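Local coordinates for UBX domain-containing protein 7 (Homo sapiens, PDB 5X3P), which links a subset of neddylated cullin-RING ubiquitin ligases to the segregase VCP/p97 through its UBX domain, regulating turnover of their ubiquitinated substrates, at residues G40-N43 and E44-L48; I64-E68 and A69-P73. The protein carries 1 engineered substitution. All coordinates share one frame; numbering follows the deposited sequence.

Contact 1: G40-N43 and E44-L48; sequences GYPN and ERFEL
Tyr41 drives one edge of its ring into the face of Phe46, a T-shaped pair with planes at 84° and centroids 4.9 Å apart. The touching atom is Tyr41 CD1, which stands over the centre of the Phe46 ring, 3.6 Å from Phe46 CZ. Tyr41 CB rests on the same ring as a CH-pi contact, while Pro42 CD packs alongside at 4.0 Å from Phe46 CD1. With its CG beside the backbone N and anti to the carbonyl carbon (chi1 -62°), the Phe46 ring lies alongside Pro42 and turns one face to Tyr41 CD1.

At the edge of the Phe46 ring, near its plane, Pro42 O takes two backbone hydrogen bonds: from Phe46 N at 2.9 Å, in the carbonyl plane, and from Arg45 N at 3.0 Å, above that plane. A water bridges Asn43 OD1 and Phe46 O, joining loop and strand; Asn43 OD1 is also bonded to Tyr62 OH. Further out, Gly40, with positive phi, is the C-prime residue of the Schellman motif that ends helix 29-38, and Tyr13 meets the Tyr41 ring.

With an alanine in place of Phe46, the Tyr41 edge would probably lose its aromatic face and Pro42 CD the ring beside it. In this ubiquitin-like UBX fold, two N-H groups gripping Pro42 O fix the turn from helix to strand, and the Tyr41 edge on the Phe46 face holds the start of the strand against the loop.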
loop_
_atom_site.group_PDB
_atom_site.type_symbol
_atom_site.label_atom_id
_atom_site.label_comp_id
_atom_site.label_asym_id
_atom_site.label_seq_id
_atom_site.Cartn_x
_atom_site.Cartn_y
_atom_site.Cartn_z
ATOM N N GLY A 40 12.369 -4.376 -2.364
ATOM C CA GLY A 40 12.914 -4.479 -3.704
ATOM C C GLY A 40 12.007 -3.958 -4.803
ATOM O O GLY A 40 12.234 -4.245 -5.972
ATOM N N TYR A 41 10.985 -3.183 -4.442
ATOM C CA TYR A 41 10.076 -2.636 -5.443
ATOM C C TYR A 41 10.016 -1.105 -5.390
ATOM O O TYR A 41 9.122 -0.522 -4.769
ATOM C CB TYR A 41 8.688 -3.268 -5.289
ATOM C CG TYR A 41 8.719 -4.765 -5.464
ATOM C CD1 TYR A 41 8.561 -5.330 -6.712
ATOM C CD2 TYR A 41 8.925 -5.611 -4.381
ATOM C CE1 TYR A 41 8.599 -6.697 -6.893
ATOM C CE2 TYR A 41 8.971 -6.983 -4.543
ATOM C CZ TYR A 41 8.801 -7.521 -5.808
ATOM O OH TYR A 41 8.835 -8.877 -6.002
ATOM N N PRO A 42 10.982 -0.450 -6.047
ATOM C CA PRO A 42 11.095 1.007 -5.962
ATOM C C PRO A 42 9.912 1.708 -6.614
ATOM O O PRO A 42 9.443 1.264 -7.674
ATOM C CB PRO A 42 12.393 1.314 -6.732
ATOM C CG PRO A 42 12.668 0.111 -7.551
ATOM C CD PRO A 42 12.078 -1.060 -6.818
ATOM N N ASN A 43 9.464 2.801 -5.998
ATOM C CA ASN A 43 8.301 3.548 -6.467
ATOM C C ASN A 43 8.400 4.034 -7.915
ATOM O O ASN A 43 7.389 4.144 -8.616
ATOM C CB ASN A 43 8.036 4.733 -5.537
ATOM C CG ASN A 43 6.814 5.529 -5.951
ATOM O OD1 ASN A 43 5.683 5.046 -5.831
ATOM N ND2 ASN A 43 7.031 6.758 -6.434
ATOM N N GLU A 44 9.618 4.333 -8.360
ATOM C CA GLU A 44 9.840 4.777 -9.741
ATOM C C GLU A 44 9.434 3.733 -10.781
ATOM O O GLU A 44 9.175 4.075 -11.933
ATOM C CB GLU A 44 11.302 5.215 -9.973
ATOM C CG GLU A 44 12.278 4.877 -8.845
ATOM C CD GLU A 44 12.029 5.690 -7.575
ATOM O OE1 GLU A 44 11.770 6.906 -7.690
ATOM O OE2 GLU A 44 12.068 5.102 -6.469
ATOM N N ARG A 45 9.377 2.467 -10.376
ATOM C CA ARG A 45 9.077 1.364 -11.297
ATOM C C ARG A 45 7.768 0.628 -10.945
ATOM O O ARG A 45 7.149 0.002 -11.824
ATOM C CB ARG A 45 10.242 0.350 -11.327
ATOM C CG ARG A 45 10.103 -0.748 -12.381
ATOM C CD ARG A 45 11.206 -1.816 -12.267
ATOM N NE ARG A 45 11.082 -2.854 -13.292
ATOM C CZ ARG A 45 12.078 -3.247 -14.082
ATOM N NH1 ARG A 45 13.277 -2.687 -13.967
ATOM N NH2 ARG A 45 11.878 -4.200 -14.986
ATOM N N PHE A 46 7.361 0.697 -9.675
ATOM C CA PHE A 46 6.165 -0.020 -9.193
ATOM C C PHE A 46 5.160 0.910 -8.523
ATOM O O PHE A 46 5.533 1.954 -7.980
ATOM C CB PHE A 46 6.552 -1.136 -8.218
ATOM C CG PHE A 46 7.429 -2.188 -8.832
ATOM C CD1 PHE A 46 8.814 -2.045 -8.828
ATOM C CD2 PHE A 46 6.872 -3.303 -9.441
ATOM C CE1 PHE A 46 9.634 -3.011 -9.421
ATOM C CE2 PHE A 46 7.676 -4.271 -10.047
ATOM C CZ PHE A 46 9.060 -4.133 -10.035
ATOM N N GLU A 47 3.882 0.537 -8.569
ATOM C CA GLU A 47 2.829 1.327 -7.927
ATOM C C GLU A 47 1.965 0.367 -7.120
ATOM O O GLU A 47 2.067 -0.864 -7.289
ATOM C CB GLU A 47 1.979 2.050 -8.963
ATOM C CG GLU A 47 1.295 1.128 -9.995
ATOM C CD GLU A 47 0.484 1.918 -10.998
ATOM O OE1 GLU A 47 -0.237 2.839 -10.567
ATOM O OE2 GLU A 47 0.579 1.644 -12.210
ATOM N N LEU A 48 1.136 0.898 -6.233
ATOM C CA LEU A 48 0.328 0.042 -5.380
ATOM C C LEU A 48 -1.131 0.213 -5.796
ATOM O O LEU A 48 -1.567 1.324 -6.102
ATOM C CB LEU A 48 0.532 0.406 -3.902
ATOM C CG LEU A 48 2.012 0.510 -3.519
ATOM C CD1 LEU A 48 2.184 1.114 -2.132
ATOM C CD2 LEU A 48 2.663 -0.856 -3.588
HETATM O O HOH W 1 5.023 2.264 -4.923
#

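Contact 2: I64-E68 and A69-P73; sequences ITMQE and AGLCP. Engineered in segment 64-68: Met66 (natural residue Leu).
Ala69 meets Ile64 and the backbone of Thr65 in a single short helical turn, which a capping box opens and a Schellman motif closes. Ala69 N bonds to Thr65 O at 2.8 Å, and Ala69 CB lies 3.9 Å from Ile64 CD1. Ile64 CG1 sits between its own backbone N and carbonyl carbon (chi1 74°), which carries CD1 over to Ala69; Leu60 touches the same alanine from a loop.

Gly70 follows with positive phi, the point where the chain leaves the helix. Its N-H bonds to Gln67 O, coming in well above the carbonyl plane. Leu71 N then reaches back to Met66 O at 3.1 Å, the second bond of the Schellman motif, and this one runs nearly along the C=O axis. Leu71 is buried and its CB points back toward the helical turn, with CD1 lying 4.1 Å from SE of Met66, an engineered selenomethionine at a natural leucine position whose side chain also touches Ala27. From Cys72 the chain leads off toward strand 74-81, with Cys72 N bonded to Glu75 OE2.

At the opposite end of the turn, the capping box pairs Thr65 and Glu68 in both directions. Glu68 N donates to Thr65 OG1 at 2.9 Å; in return Thr65 N donates to Glu68 OE1 at 2.8 Å, meeting the carboxylate on its anti side, tilted 24° out of the carboxylate plane.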
loop_
_atom_site.group_PDB
_atom_site.type_symbol
_atom_site.label_atom_id
_atom_site.label_comp_id
_atom_site.label_asym_id
_atom_site.label_seq_id
_atom_site.Cartn_x
_atom_site.Cartn_y
_atom_site.Cartn_z
ATOM N N ILE A 64 -0.402 11.909 2.765
ATOM C CA ILE A 64 -1.661 11.749 3.502
ATOM C C ILE A 64 -1.671 10.423 4.267
ATOM O O ILE A 64 -0.918 9.509 3.950
ATOM C CB ILE A 64 -2.912 11.854 2.602
ATOM C CG1 ILE A 64 -3.094 10.595 1.741
ATOM C CG2 ILE A 64 -2.837 13.116 1.741
ATOM C CD1 ILE A 64 -4.321 10.652 0.848
ATOM N N THR A 65 -2.538 10.322 5.269
ATOM C CA THR A 65 -2.569 9.149 6.127
ATOM C C THR A 65 -3.464 8.103 5.518
ATOM O O THR A 65 -4.241 8.411 4.616
ATOM C CB THR A 65 -3.142 9.482 7.509
ATOM O OG1 THR A 65 -4.506 9.876 7.351
ATOM C CG2 THR A 65 -2.346 10.600 8.187
HETATM N N MSE A 66 -3.374 6.876 6.037
HETATM C CA MSE A 66 -4.238 5.779 5.609
HETATM C C MSE A 66 -5.703 6.172 5.751
HETATM O O MSE A 66 -6.538 5.860 4.887
HETATM C CB MSE A 66 -3.988 4.539 6.476
HETATM C CG MSE A 66 -2.541 4.268 6.766
HETATM SE SE MSE A 66 -1.652 3.456 5.227
HETATM C CE MSE A 66 0.158 3.783 5.833
ATOM N N GLN A 67 -6.021 6.836 6.862
ATOM C CA GLN A 67 -7.388 7.293 7.112
ATOM C C GLN A 67 -7.793 8.363 6.104
ATOM O O GLN A 67 -8.908 8.325 5.567
ATOM C CB GLN A 67 -7.552 7.825 8.550
ATOM C CG GLN A 67 -8.947 8.368 8.865
ATOM C CD GLN A 67 -9.080 8.934 10.288
ATOM O OE1 GLN A 67 -8.395 8.501 11.209
ATOM N NE2 GLN A 67 -9.967 9.906 10.460
ATOM N N GLU A 68 -6.897 9.320 5.841
ATOM C CA GLU A 68 -7.189 10.352 4.837
ATOM C C GLU A 68 -7.331 9.739 3.435
ATOM O O GLU A 68 -8.119 10.211 2.612
ATOM C CB GLU A 68 -6.114 11.447 4.855
ATOM C CG GLU A 68 -6.292 12.475 5.982
ATOM C CD GLU A 68 -4.994 13.163 6.324
ATOM O OE1 GLU A 68 -3.948 12.694 5.831
ATOM O OE2 GLU A 68 -5.008 14.160 7.085
ATOM N N ALA A 69 -6.577 8.675 3.175
ATOM C CA ALA A 69 -6.649 7.972 1.884
ATOM C C ALA A 69 -7.954 7.186 1.751
ATOM O O ALA A 69 -8.334 6.762 0.653
ATOM C CB ALA A 69 -5.449 7.061 1.712
ATOM N N GLY A 70 -8.647 6.995 2.872
ATOM C CA GLY A 70 -9.900 6.256 2.873
ATOM C C GLY A 70 -9.755 4.745 2.862
ATOM O O GLY A 70 -10.685 4.034 2.462
ATOM N N LEU A 71 -8.605 4.238 3.307
ATOM C CA LEU A 71 -8.392 2.785 3.352
ATOM C C LEU A 71 -9.347 2.147 4.353
ATOM O O LEU A 71 -9.761 2.795 5.329
ATOM C CB LEU A 71 -6.953 2.445 3.740
ATOM C CG LEU A 71 -5.868 2.842 2.741
ATOM C CD1 LEU A 71 -4.658 1.940 2.941
ATOM C CD2 LEU A 71 -6.373 2.779 1.298
ATOM N N CYS A 72 -9.705 0.887 4.099
ATOM C CA CYS A 72 -10.572 0.122 5.000
ATOM C C CYS A 72 -9.736 -0.514 6.107
ATOM O O CYS A 72 -8.498 -0.457 6.051
ATOM C CB CYS A 72 -11.316 -0.948 4.205
ATOM S SG CYS A 72 -12.369 -0.244 2.906
ATOM N N PRO A 73 -10.392 -1.100 7.132
ATOM C CA PRO A 73 -9.604 -1.720 8.210
ATOM C C PRO A 73 -8.695 -2.834 7.704
ATOM O O PRO A 73 -7.635 -3.085 8.279
ATOM C CB PRO A 73 -10.679 -2.318 9.118
ATOM C CG PRO A 73 -11.825 -1.342 8.985
ATOM C CD PRO A 73 -11.830 -1.020 7.490
#

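Overall arrangement
Contact 1 is a turn after a helix, while contact 2 is a short helical turn with both its ends; each leads into a strand of the same ubiquitin-like sheet. Contact 1 carries the chain from helix 29-38 into strand 46-50; contact 2 carries it from the short helix 66-69 toward strand 74-81. Those two strands are antiparallel neighbours, and the contacts lie on opposite sides of the domain's centre: their centres are about 20 Å apart and their nearest atoms about 9 Å, without touching. Both helices end alike, on a glycine. Segment 69-73 runs into the start of strand 74-81, and Phe46 packs on Glu81, the last residue of that strand.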